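Local coordinates for protein cellulase CEL9M (Clostridium cellulolyticum, PDB 1IA6) that probably cleaves internal beta-1,4-glucosidic linkages in cellulose and related beta-glucans, as an endo-acting family 9 glycoside hydrolase, at residues D250-T253 / D257-Y260; A263-A268 / S314-V319; G296-L301 / R308-E313. All blocks are in the same frame, centred on the assembly; numbering follows the deposited sequence.

Contact 1: D250-T253 / D257-Y260; sequences DKWT and DDMY. With CA (calcium ion), chain B.
Asp-258 OD2 lies only 2.5 Å from Asp-250 OD2, and 3.1 Å from Asp-250 OD1, an acceptor like itself that offers no bond. The two acid groups arrive from opposite directions and lie nearly coplanar, their planes 14° apart. Oxygens this close would repel if both groups were fully charged, so one of the acids probably holds a proton; burial and the neighbouring acid would be expected to raise the pKa of one of them. A weak, long ion pair from Asp-258 OD2 to Lys-247 NZ may offset some of the remaining charge. OD1 of each group is tied to its own segment: Asp-250 OD1 accepts from Trp-252 N at 2.8 Å, and Asp-258 OD1 accepts from Tyr-260 N at 3.1 Å with an N-H...O angle of 163°. Both are Asx turns, and in each the donor reaches the anti side of the oxygen from somewhat out of the carboxylate plane. With its CG anti to the backbone N (chi1 -157°), Asp-250 swings its acid across the gap while keeping OD1 over its own turn. The two turns thus face each other within the single loop that joins helices 228-236 and 260-271 of the family 9 (alpha/alpha)6 barrel, and Met-259 occupies the N-cap position of the second helix. Apolar atoms border the acid pair: Trp-252 CB approaches Asp-258 OD2 to 3.5 Å, and Tyr-260 CB lies 3.6 Å from Asp-250 OD2. Immediately before Asp-258, the carbonyl O of Asp-257 binds the calcium ion at 2.4 Å, joined by two waters and by Ser-208, Asp-211 and Asp-212. One of those waters donates to Asp-257 OD1, while Asp-211 also accepts from Met-259 N.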
ATOM      1  N   ASP A 250     -15.224   8.966 -10.692  1.00 20.82           N
ATOM      2  CA  ASP A 250     -14.123   9.286  -9.790  1.00 19.54           C
ATOM      3  C   ASP A 250     -13.016  10.076 -10.479  1.00 18.42           C
ATOM      4  O   ASP A 250     -12.410   9.597 -11.434  1.00 18.18           O
ATOM      5  CB  ASP A 250     -13.536   7.995  -9.216  1.00 18.82           C
ATOM      6  CG  ASP A 250     -12.815   8.217  -7.904  1.00 20.27           C
ATOM      7  OD1 ASP A 250     -12.184   9.280  -7.748  1.00 23.34           O
ATOM      8  OD2 ASP A 250     -12.874   7.324  -7.032  1.00 19.81           O
ATOM      9  N   LYS A 251     -12.751  11.277  -9.977  1.00 17.50           N
ATOM     10  CA  LYS A 251     -11.717  12.143 -10.534  1.00 18.92           C
ATOM     11  C   LYS A 251     -10.411  12.006  -9.754  1.00 19.24           C
ATOM     12  O   LYS A 251      -9.473  12.780  -9.952  1.00 21.09           O
ATOM     13  CB  LYS A 251     -12.174  13.605 -10.487  1.00 20.64           C
ATOM     14  CG  LYS A 251     -13.455  13.892 -11.254  1.00 22.95           C
ATOM     15  CD  LYS A 251     -13.889  15.338 -11.047  1.00 26.42           C
ATOM     16  CE  LYS A 251     -15.183  15.640 -11.781  1.00 29.87           C
ATOM     17  NZ  LYS A 251     -15.659  17.022 -11.500  1.00 32.28           N
ATOM     18  N   TRP A 252     -10.359  11.021  -8.866  1.00 15.50           N
ATOM     19  CA  TRP A 252      -9.174  10.789  -8.051  1.00 14.13           C
ATOM     20  C   TRP A 252      -8.487   9.538  -8.590  1.00 14.37           C
ATOM     21  O   TRP A 252      -8.417   9.329  -9.804  1.00 14.29           O
ATOM     22  CB  TRP A 252      -9.595  10.588  -6.588  1.00 13.57           C
ATOM     23  CG  TRP A 252      -8.537  10.942  -5.581  1.00 14.66           C
ATOM     24  CD1 TRP A 252      -7.954  10.104  -4.671  1.00 13.14           C
ATOM     25  CD2 TRP A 252      -7.951  12.234  -5.371  1.00 13.12           C
ATOM     26  NE1 TRP A 252      -7.042  10.794  -3.909  1.00 12.95           N
ATOM     27  CE2 TRP A 252      -7.019  12.102  -4.317  1.00 14.19           C
ATOM     28  CE3 TRP A 252      -8.122  13.491  -5.971  1.00 14.66           C
ATOM     29  CZ2 TRP A 252      -6.258  13.180  -3.849  1.00 15.40           C
ATOM     30  CZ3 TRP A 252      -7.366  14.562  -5.504  1.00 14.01           C
ATOM     31  CH2 TRP A 252      -6.446  14.400  -4.455  1.00 14.51           C
ATOM     32  N   THR A 253      -7.976   8.707  -7.690  1.00 12.62           N
ATOM     33  CA  THR A 253      -7.323   7.473  -8.096  1.00 10.93           C
ATOM     34  C   THR A 253      -7.302   6.508  -6.920  1.00 11.09           C
ATOM     35  O   THR A 253      -7.814   6.810  -5.839  1.00 10.29           O
ATOM     36  CB  THR A 253      -5.872   7.724  -8.585  1.00 12.02           C
ATOM     37  OG1 THR A 253      -5.331   6.507  -9.119  1.00 12.55           O
ATOM     38  CG2 THR A 253      -4.989   8.202  -7.442  1.00 12.80           C
ATOM     39  N   ASP A 257      -7.753   5.742   0.945  1.00  8.79           N
ATOM     40  CA  ASP A 257      -9.112   6.183   1.263  1.00  8.24           C
ATOM     41  C   ASP A 257     -10.136   5.969   0.154  1.00  8.60           C
ATOM     42  O   ASP A 257     -11.327   5.839   0.427  1.00  8.27           O
ATOM     43  CB  ASP A 257      -9.101   7.672   1.641  1.00 10.21           C
ATOM     44  CG  ASP A 257     -10.451   8.163   2.142  1.00 11.35           C
ATOM     45  OD1 ASP A 257     -11.052   7.481   2.997  1.00 12.98           O
ATOM     46  OD2 ASP A 257     -10.908   9.238   1.695  1.00 12.81           O
ATOM     47  N   ASP A 258      -9.672   5.922  -1.089  1.00  8.17           N
ATOM     48  CA  ASP A 258     -10.569   5.766  -2.233  1.00  9.52           C
ATOM     49  C   ASP A 258     -10.271   4.524  -3.065  1.00  8.09           C
ATOM     50  O   ASP A 258      -9.283   4.473  -3.799  1.00  7.39           O
ATOM     51  CB  ASP A 258     -10.487   7.032  -3.100  1.00 12.45           C
ATOM     52  CG  ASP A 258     -11.366   6.964  -4.339  1.00 15.32           C
ATOM     53  OD1 ASP A 258     -12.243   6.081  -4.418  1.00 17.32           O
ATOM     54  OD2 ASP A 258     -11.176   7.811  -5.234  1.00 21.02           O
ATOM     55  N   MET A 259     -11.133   3.518  -2.945  1.00  8.60           N
ATOM     56  CA  MET A 259     -10.963   2.277  -3.688  1.00  8.03           C
ATOM     57  C   MET A 259     -12.092   2.054  -4.688  1.00  9.02           C
ATOM     58  O   MET A 259     -12.315   0.931  -5.136  1.00  8.47           O
ATOM     59  CB  MET A 259     -10.884   1.090  -2.721  1.00  8.72           C
ATOM     60  CG  MET A 259      -9.574   1.010  -1.949  1.00  8.80           C
ATOM     61  SD  MET A 259      -8.170   0.716  -3.039  1.00 10.16           S
ATOM     62  CE  MET A 259      -8.318  -1.058  -3.287  1.00 12.35           C
ATOM     63  N   TYR A 260     -12.796   3.124  -5.046  1.00  9.23           N
ATOM     64  CA  TYR A 260     -13.898   3.020  -5.997  1.00  9.99           C
ATOM     65  C   TYR A 260     -13.488   2.563  -7.391  1.00 11.47           C
ATOM     66  O   TYR A 260     -14.220   1.808  -8.031  1.00 11.70           O
ATOM     67  CB  TYR A 260     -14.648   4.351  -6.089  1.00 10.02           C
ATOM     68  CG  TYR A 260     -15.595   4.567  -4.934  1.00 11.36           C
ATOM     69  CD1 TYR A 260     -16.787   3.848  -4.844  1.00 13.28           C
ATOM     70  CD2 TYR A 260     -15.276   5.445  -3.898  1.00 12.60           C
ATOM     71  CE1 TYR A 260     -17.635   3.994  -3.748  1.00 14.49           C
ATOM     72  CE2 TYR A 260     -16.118   5.596  -2.798  1.00 12.20           C
ATOM     73  CZ  TYR A 260     -17.292   4.869  -2.731  1.00 12.89           C
ATOM     74  OH  TYR A 260     -18.119   5.003  -1.642  1.00 15.15           O
TER
HETATM   75 CA    CA B1263     -12.686   4.045   1.372  1.00  6.92          CA
HETATM   76  O   HOH W   1     -11.578   4.747   3.372  1.00  9.24           O
HETATM   77  O   HOH W   2     -10.467   3.100   1.073  1.00 10.25           O

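Contact 2: A263-A268 / S314-V319; sequences AALRLA and SMVMLV
Leu-265 leaves its helix with CG anti to the backbone N (chi1 175°), and its chi2 of 63° places CD2, rather than CD1, at the extended end of the chain. This carries the methyl across to helix 306-323. On the other side, Val-316 and Val-319 each hold CG1 anti to the backbone N, and both present this branch to the leucine. Leu-265 CD2 lies 4.0 Å from Val-316 CG1 and likewise 4.0 Å from Val-319 CG1, at ordinary van der Waals separation. The two valine methyls belong to one face of the helix, a turn apart, and the leucine methyl rests between them. Leu-265 slides past Val-316 in the opposite direction, whereas it meets Val-319 at a slant. With the nearest CA atoms, those of Leu-265 and Val-316, 8.3 Å apart, the two segments touch through these three buried, wholly apolar side chains.

Helices 260-271 and 306-323 are both parts of the (alpha/alpha)6 barrel of this family. Helix 274-289 touches both, through Ile-280 against Ala-264 and Phe-284 against Met-317. Helix 64-80 adds Trp-76 beside Met-315 and Val-319. On other sides of the pair, Arg-266 makes a cation-pi contact with Trp-219 of helix 210-224, and Leu-318 packs on Leu-330 and Ala-333 of helix 327-341.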
ATOM      1  N   ALA A 263     -12.504  -1.233  -7.301  1.00  8.73           N
ATOM      2  CA  ALA A 263     -13.725  -2.006  -7.101  1.00 10.14           C
ATOM      3  C   ALA A 263     -14.541  -2.059  -8.388  1.00 10.27           C
ATOM      4  O   ALA A 263     -15.076  -3.108  -8.742  1.00  9.59           O
ATOM      5  CB  ALA A 263     -14.559  -1.409  -5.966  1.00  9.49           C
ATOM      6  N   ALA A 264     -14.628  -0.933  -9.091  1.00  9.67           N
ATOM      7  CA  ALA A 264     -15.374  -0.883 -10.345  1.00 10.43           C
ATOM      8  C   ALA A 264     -14.691  -1.751 -11.398  1.00  9.47           C
ATOM      9  O   ALA A 264     -15.358  -2.410 -12.194  1.00 10.15           O
ATOM     10  CB  ALA A 264     -15.483   0.554 -10.842  1.00  9.25           C
ATOM     11  N   LEU A 265     -13.363  -1.748 -11.410  1.00  9.62           N
ATOM     12  CA  LEU A 265     -12.628  -2.561 -12.374  1.00 10.63           C
ATOM     13  C   LEU A 265     -12.977  -4.042 -12.205  1.00 10.63           C
ATOM     14  O   LEU A 265     -13.269  -4.735 -13.182  1.00 10.26           O
ATOM     15  CB  LEU A 265     -11.118  -2.366 -12.202  1.00 11.11           C
ATOM     16  CG  LEU A 265     -10.189  -3.229 -13.064  1.00 14.51           C
ATOM     17  CD1 LEU A 265     -10.396  -2.915 -14.538  1.00 17.30           C
ATOM     18  CD2 LEU A 265      -8.743  -2.959 -12.676  1.00 16.57           C
ATOM     19  N   ARG A 266     -12.959  -4.526 -10.965  1.00  9.63           N
ATOM     20  CA  ARG A 266     -13.268  -5.928 -10.710  1.00 10.43           C
ATOM     21  C   ARG A 266     -14.730  -6.268 -10.996  1.00 11.01           C
ATOM     22  O   ARG A 266     -15.032  -7.360 -11.485  1.00 10.92           O
ATOM     23  CB  ARG A 266     -12.918  -6.308  -9.264  1.00 11.60           C
ATOM     24  CG  ARG A 266     -11.445  -6.123  -8.921  1.00 13.03           C
ATOM     25  CD  ARG A 266     -10.940  -7.256  -8.038  1.00 13.77           C
ATOM     26  NE  ARG A 266     -10.746  -8.486  -8.803  1.00 13.93           N
ATOM     27  CZ  ARG A 266     -11.205  -9.680  -8.438  1.00 14.65           C
ATOM     28  NH1 ARG A 266     -11.894  -9.819  -7.317  1.00 14.04           N
ATOM     29  NH2 ARG A 266     -10.972 -10.741  -9.200  1.00 14.96           N
ATOM     30  N   LEU A 267     -15.635  -5.342 -10.695  1.00 10.71           N
ATOM     31  CA  LEU A 267     -17.053  -5.581 -10.947  1.00 11.63           C
ATOM     32  C   LEU A 267     -17.357  -5.612 -12.444  1.00 12.44           C
ATOM     33  O   LEU A 267     -18.251  -6.335 -12.888  1.00 12.09           O
ATOM     34  CB  LEU A 267     -17.912  -4.521 -10.246  1.00 12.43           C
ATOM     35  CG  LEU A 267     -18.134  -4.780  -8.751  1.00 11.74           C
ATOM     36  CD1 LEU A 267     -18.961  -3.650  -8.138  1.00 12.23           C
ATOM     37  CD2 LEU A 267     -18.847  -6.117  -8.569  1.00 12.06           C
ATOM     38  N   ALA A 268     -16.610  -4.835 -13.225  1.00 13.27           N
ATOM     39  CA  ALA A 268     -16.809  -4.826 -14.671  1.00 14.20           C
ATOM     40  C   ALA A 268     -16.412  -6.196 -15.206  1.00 15.00           C
ATOM     41  O   ALA A 268     -17.088  -6.766 -16.058  1.00 14.93           O
ATOM     42  CB  ALA A 268     -15.947  -3.745 -15.321  1.00 14.01           C
ATOM     43  N   SER A 314      -1.319   4.261 -12.647  1.00  7.90           N
ATOM     44  CA  SER A 314      -0.656   3.487 -13.689  1.00  7.92           C
ATOM     45  C   SER A 314      -0.820   1.986 -13.454  1.00  9.08           C
ATOM     46  O   SER A 314      -0.993   1.216 -14.400  1.00  8.48           O
ATOM     47  CB  SER A 314       0.827   3.859 -13.757  1.00  9.72           C
ATOM     48  OG  SER A 314       0.979   5.223 -14.123  1.00 10.59           O
ATOM     49  N   MET A 315      -0.778   1.568 -12.193  1.00  7.58           N
ATOM     50  CA  MET A 315      -0.943   0.154 -11.883  1.00  8.74           C
ATOM     51  C   MET A 315      -2.334  -0.331 -12.300  1.00  9.52           C
ATOM     52  O   MET A 315      -2.472  -1.393 -12.909  1.00  8.44           O
ATOM     53  CB  MET A 315      -0.743  -0.105 -10.386  1.00  7.69           C
ATOM     54  CG  MET A 315      -0.906  -1.576 -10.023  1.00 11.28           C
ATOM     55  SD  MET A 315      -1.043  -1.882  -8.263  1.00 12.26           S
ATOM     56  CE  MET A 315      -1.760  -3.521  -8.285  1.00 13.93           C
ATOM     57  N   VAL A 316      -3.363   0.446 -11.967  1.00 10.00           N
ATOM     58  CA  VAL A 316      -4.731   0.077 -12.319  1.00  9.35           C
ATOM     59  C   VAL A 316      -4.878  -0.031 -13.837  1.00 10.06           C
ATOM     60  O   VAL A 316      -5.498  -0.968 -14.344  1.00  9.78           O
ATOM     61  CB  VAL A 316      -5.747   1.110 -11.777  1.00 11.17           C
ATOM     62  CG1 VAL A 316      -7.164   0.710 -12.174  1.00 12.52           C
ATOM     63  CG2 VAL A 316      -5.631   1.199 -10.259  1.00 12.68           C
ATOM     64  N   MET A 317      -4.304   0.923 -14.562  1.00  9.07           N
ATOM     65  CA  MET A 317      -4.374   0.899 -16.018  1.00 10.13           C
ATOM     66  C   MET A 317      -3.701  -0.346 -16.590  1.00 11.00           C
ATOM     67  O   MET A 317      -4.183  -0.921 -17.565  1.00 13.05           O
ATOM     68  CB  MET A 317      -3.718   2.147 -16.611  1.00 10.89           C
ATOM     69  CG  MET A 317      -4.439   3.435 -16.282  1.00 12.30           C
ATOM     70  SD  MET A 317      -3.626   4.852 -17.038  1.00 14.31           S
ATOM     71  CE  MET A 317      -4.974   6.049 -17.032  1.00 14.12           C
ATOM     72  N   LEU A 318      -2.589  -0.768 -15.994  1.00 10.01           N
ATOM     73  CA  LEU A 318      -1.896  -1.957 -16.492  1.00 10.09           C
ATOM     74  C   LEU A 318      -2.657  -3.247 -16.195  1.00 10.14           C
ATOM     75  O   LEU A 318      -2.587  -4.205 -16.967  1.00 10.70           O
ATOM     76  CB  LEU A 318      -0.476  -2.039 -15.921  1.00 11.99           C
ATOM     77  CG  LEU A 318       0.483  -0.950 -16.415  1.00 11.82           C
ATOM     78  CD1 LEU A 318       1.888  -1.261 -15.936  1.00 13.43           C
ATOM     79  CD2 LEU A 318       0.450  -0.876 -17.937  1.00 12.34           C
ATOM     80  N   VAL A 319      -3.379  -3.284 -15.079  1.00  8.86           N
ATOM     81  CA  VAL A 319      -4.160  -4.473 -14.752  1.00 10.23           C
ATOM     82  C   VAL A 319      -5.284  -4.552 -15.782  1.00 11.72           C
ATOM     83  O   VAL A 319      -5.596  -5.623 -16.304  1.00 12.10           O
ATOM     84  CB  VAL A 319      -4.761  -4.383 -13.333  1.00  9.59           C
ATOM     85  CG1 VAL A 319      -5.677  -5.572 -13.073  1.00 11.56           C
ATOM     86  CG2 VAL A 319      -3.642  -4.353 -12.306  1.00  9.06           C
TER

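Contact 3: G296-L301 / R308-E313; sequences GGLKWL and RYAAAE. With SO4 (sulfate ion), chain E.
Leu-301 lays its CD2 methyl over one face of the Tyr-309 ring, 4.0 Å from the ring centroid and 21° off the normal, in a CH-pi contact. The methyl is displaced toward the root of the ring, where Leu-301 CD2 comes within 3.8 Å of Tyr-309 CG, and the two side chains cross at about a right angle. The opposite ring face is taken by the neighbouring Arg-308, whose NE stands over the ring centre, 3.2 Å above its plane. Tyr-309 is thereby held between a leucine methyl and a guanidinium group, while its own OH leans over one face of that guanidinium. Arg-308 reaches this place because its chain bends at chi2 (-90°) and again at chi3. The bends turn its two terminal nitrogens onto a sulfate, probably from the crystallisation liquor: NH1 of Arg-308 donates to sulfate O2 at 3.0 Å with an angle of 168°, and NH2 of Arg-308 donates to sulfate O3 at 2.8 Å. Trp-256 NE1 also binds the anion. Asp-414 forms a salt bridge with Arg-308 NH1, and the carbonyls of Gly-305 and Trp-304 accept from Arg-308 NE and NH2, respectively; together these bonds hold the group's rotation. At the next residue of the helix, Ala-310 CB is approached by Leu-298 CD1 at 3.9 Å and by the carbonyl O of Lys-299 at 4.0 Å. Lys-299 NZ takes no part here and bonds to Thr-293 OG1 and to the carbonyls of Trp-287 and Lys-288. The loop that links helices 274-289 and 306-323 thus folds back along the first turns of the second helix, a local closure between successive helices of the family 9 (alpha/alpha)6 barrel.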
ATOM      1  N   GLY A 296       7.610  18.238 -17.533  1.00 17.36           N
ATOM      2  CA  GLY A 296       8.377  17.007 -17.634  1.00 16.35           C
ATOM      3  C   GLY A 296       7.579  15.766 -17.999  1.00 16.69           C
ATOM      4  O   GLY A 296       8.159  14.709 -18.233  1.00 17.52           O
ATOM      5  N   GLY A 297       6.254  15.877 -18.033  1.00 15.87           N
ATOM      6  CA  GLY A 297       5.432  14.734 -18.402  1.00 14.68           C
ATOM      7  C   GLY A 297       4.760  13.974 -17.271  1.00 13.68           C
ATOM      8  O   GLY A 297       4.062  12.986 -17.511  1.00 14.91           O
ATOM      9  N   LEU A 298       4.959  14.425 -16.039  1.00 11.26           N
ATOM     10  CA  LEU A 298       4.359  13.762 -14.884  1.00 10.30           C
ATOM     11  C   LEU A 298       2.904  14.169 -14.673  1.00 10.91           C
ATOM     12  O   LEU A 298       2.571  15.349 -14.744  1.00 10.94           O
ATOM     13  CB  LEU A 298       5.147  14.105 -13.613  1.00 11.44           C
ATOM     14  CG  LEU A 298       4.540  13.704 -12.265  1.00 11.38           C
ATOM     15  CD1 LEU A 298       4.510  12.184 -12.141  1.00 11.22           C
ATOM     16  CD2 LEU A 298       5.365  14.310 -11.133  1.00 12.77           C
ATOM     17  N   LYS A 299       2.040  13.188 -14.427  1.00  9.48           N
ATOM     18  CA  LYS A 299       0.637  13.473 -14.143  1.00 10.23           C
ATOM     19  C   LYS A 299       0.639  13.878 -12.673  1.00 10.90           C
ATOM     20  O   LYS A 299       0.981  13.079 -11.798  1.00 11.75           O
ATOM     21  CB  LYS A 299      -0.223  12.226 -14.358  1.00  9.94           C
ATOM     22  CG  LYS A 299      -0.403  11.855 -15.819  1.00 13.31           C
ATOM     23  CD  LYS A 299      -1.221  12.914 -16.540  1.00 16.16           C
ATOM     24  CE  LYS A 299      -1.372  12.596 -18.017  1.00 19.37           C
ATOM     25  NZ  LYS A 299      -2.177  13.647 -18.701  1.00 22.06           N
ATOM     26  N   TRP A 300       0.253  15.123 -12.417  1.00 10.05           N
ATOM     27  CA  TRP A 300       0.258  15.706 -11.080  1.00 10.32           C
ATOM     28  C   TRP A 300      -1.161  15.833 -10.532  1.00 11.58           C
ATOM     29  O   TRP A 300      -1.875  16.776 -10.869  1.00 12.80           O
ATOM     30  CB  TRP A 300       0.908  17.094 -11.173  1.00 11.47           C
ATOM     31  CG  TRP A 300       1.491  17.631  -9.906  1.00 12.65           C
ATOM     32  CD1 TRP A 300       2.758  17.433  -9.438  1.00 13.05           C
ATOM     33  CD2 TRP A 300       0.845  18.491  -8.964  1.00 14.33           C
ATOM     34  NE1 TRP A 300       2.941  18.120  -8.263  1.00 13.48           N
ATOM     35  CE2 TRP A 300       1.783  18.778  -7.949  1.00 15.08           C
ATOM     36  CE3 TRP A 300      -0.436  19.048  -8.879  1.00 15.71           C
ATOM     37  CZ2 TRP A 300       1.481  19.601  -6.861  1.00 16.22           C
ATOM     38  CZ3 TRP A 300      -0.738  19.866  -7.797  1.00 18.17           C
ATOM     39  CH2 TRP A 300       0.220  20.133  -6.803  1.00 15.61           C
ATOM     40  N   LEU A 301      -1.568  14.895  -9.681  1.00 10.10           N
ATOM     41  CA  LEU A 301      -2.917  14.921  -9.121  1.00 10.03           C
ATOM     42  C   LEU A 301      -3.070  15.913  -7.971  1.00 11.26           C
ATOM     43  O   LEU A 301      -4.043  16.670  -7.916  1.00 11.89           O
ATOM     44  CB  LEU A 301      -3.311  13.526  -8.632  1.00 10.32           C
ATOM     45  CG  LEU A 301      -4.735  13.413  -8.075  1.00 12.22           C
ATOM     46  CD1 LEU A 301      -5.742  13.633  -9.207  1.00 12.33           C
ATOM     47  CD2 LEU A 301      -4.936  12.035  -7.444  1.00 10.81           C
ATOM     48  N   ARG A 308       3.169   8.797  -5.603  1.00  7.56           N
ATOM     49  CA  ARG A 308       2.350   7.704  -5.098  1.00  9.86           C
ATOM     50  C   ARG A 308       1.074   7.618  -5.942  1.00  8.70           C
ATOM     51  O   ARG A 308       0.647   6.528  -6.328  1.00  9.27           O
ATOM     52  CB  ARG A 308       2.038   7.953  -3.610  1.00 10.14           C
ATOM     53  CG  ARG A 308       0.836   7.222  -3.020  1.00 11.05           C
ATOM     54  CD  ARG A 308      -0.427   8.052  -3.176  1.00 13.15           C
ATOM     55  NE  ARG A 308      -0.314   9.380  -2.567  1.00 12.01           N
ATOM     56  CZ  ARG A 308      -0.469   9.648  -1.271  1.00 13.39           C
ATOM     57  NH1 ARG A 308      -0.744   8.683  -0.402  1.00 14.99           N
ATOM     58  NH2 ARG A 308      -0.373  10.900  -0.843  1.00 14.52           N
ATOM     59  N   TYR A 309       0.478   8.768  -6.252  1.00  7.38           N
ATOM     60  CA  TYR A 309      -0.739   8.789  -7.057  1.00  8.79           C
ATOM     61  C   TYR A 309      -0.494   8.371  -8.503  1.00  8.04           C
ATOM     62  O   TYR A 309      -1.279   7.614  -9.071  1.00  8.59           O
ATOM     63  CB  TYR A 309      -1.376  10.183  -7.033  1.00  9.30           C
ATOM     64  CG  TYR A 309      -1.948  10.570  -5.689  1.00 12.62           C
ATOM     65  CD1 TYR A 309      -2.852   9.736  -5.031  1.00 13.17           C
ATOM     66  CD2 TYR A 309      -1.595  11.774  -5.075  1.00 12.65           C
ATOM     67  CE1 TYR A 309      -3.392  10.086  -3.798  1.00 16.48           C
ATOM     68  CE2 TYR A 309      -2.133  12.135  -3.836  1.00 14.72           C
ATOM     69  CZ  TYR A 309      -3.030  11.282  -3.207  1.00 17.44           C
ATOM     70  OH  TYR A 309      -3.570  11.618  -1.985  1.00 19.76           O
ATOM     71  N   ALA A 310       0.588   8.868  -9.102  1.00  8.01           N
ATOM     72  CA  ALA A 310       0.900   8.529 -10.488  1.00  9.74           C
ATOM     73  C   ALA A 310       1.145   7.029 -10.657  1.00 10.00           C
ATOM     74  O   ALA A 310       0.690   6.419 -11.634  1.00  9.93           O
ATOM     75  CB  ALA A 310       2.118   9.324 -10.965  1.00  8.28           C
ATOM     76  N   ALA A 311       1.860   6.436  -9.704  1.00  8.76           N
ATOM     77  CA  ALA A 311       2.150   5.006  -9.748  1.00  7.95           C
ATOM     78  C   ALA A 311       0.883   4.172  -9.554  1.00  8.45           C
ATOM     79  O   ALA A 311       0.688   3.166 -10.232  1.00  8.84           O
ATOM     80  CB  ALA A 311       3.177   4.644  -8.676  1.00  8.24           C
ATOM     81  N   ALA A 312       0.028   4.592  -8.624  1.00  8.55           N
ATOM     82  CA  ALA A 312      -1.214   3.875  -8.340  1.00  9.04           C
ATOM     83  C   ALA A 312      -2.163   3.852  -9.541  1.00  9.24           C
ATOM     84  O   ALA A 312      -2.726   2.809  -9.874  1.00  8.14           O
ATOM     85  CB  ALA A 312      -1.911   4.495  -7.126  1.00  8.71           C
ATOM     86  N   GLU A 313      -2.344   4.994 -10.196  1.00  7.92           N
ATOM     87  CA  GLU A 313      -3.230   5.038 -11.355  1.00  8.77           C
ATOM     88  C   GLU A 313      -2.635   4.183 -12.472  1.00  8.67           C
ATOM     89  O   GLU A 313      -3.350   3.458 -13.160  1.00  8.27           O
ATOM     90  CB  GLU A 313      -3.409   6.481 -11.840  1.00  8.76           C
ATOM     91  CG  GLU A 313      -4.323   6.646 -13.060  1.00 11.31           C
ATOM     92  CD  GLU A 313      -5.800   6.417 -12.760  1.00 13.97           C
ATOM     93  OE1 GLU A 313      -6.198   6.448 -11.575  1.00 14.01           O
ATOM     94  OE2 GLU A 313      -6.572   6.226 -13.724  1.00 14.70           O
TER
HETATM   95  S   SO4 E1266      -1.411  11.075   2.812  1.00 30.63           S
HETATM   96  O1  SO4 E1266      -0.423  11.336   3.882  1.00 28.72           O
HETATM   97  O2  SO4 E1266      -1.337   9.655   2.420  1.00 24.34           O
HETATM   98  O3  SO4 E1266      -1.106  11.937   1.651  1.00 27.67           O
HETATM   99  O4  SO4 E1266      -2.767  11.391   3.314  1.00 28.45           O

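How the contacts relate
Contact 1 closes before contacts 2 and 3 open, and contact 3 is nested inside the loop closed by contact 2. Contacts 1 and 3 meet directly. Thr-253 OG1 approaches Glu-313 OE1 to 2.6 Å, a probable hydrogen bond, and Trp-252 CD2 packs 3.7 Å from Leu-301 CD2. Contact 2 shares helix 306-323 with contact 3 and adjoins contact 1 in sequence, the centres of contacts 1 and 2 lying about 11 Å apart. Calcium is bound at contact 1, about 12 Å from the Tyr-309 side chain, which is about 10 Å from that of Glu-410, a predicted active-site residue.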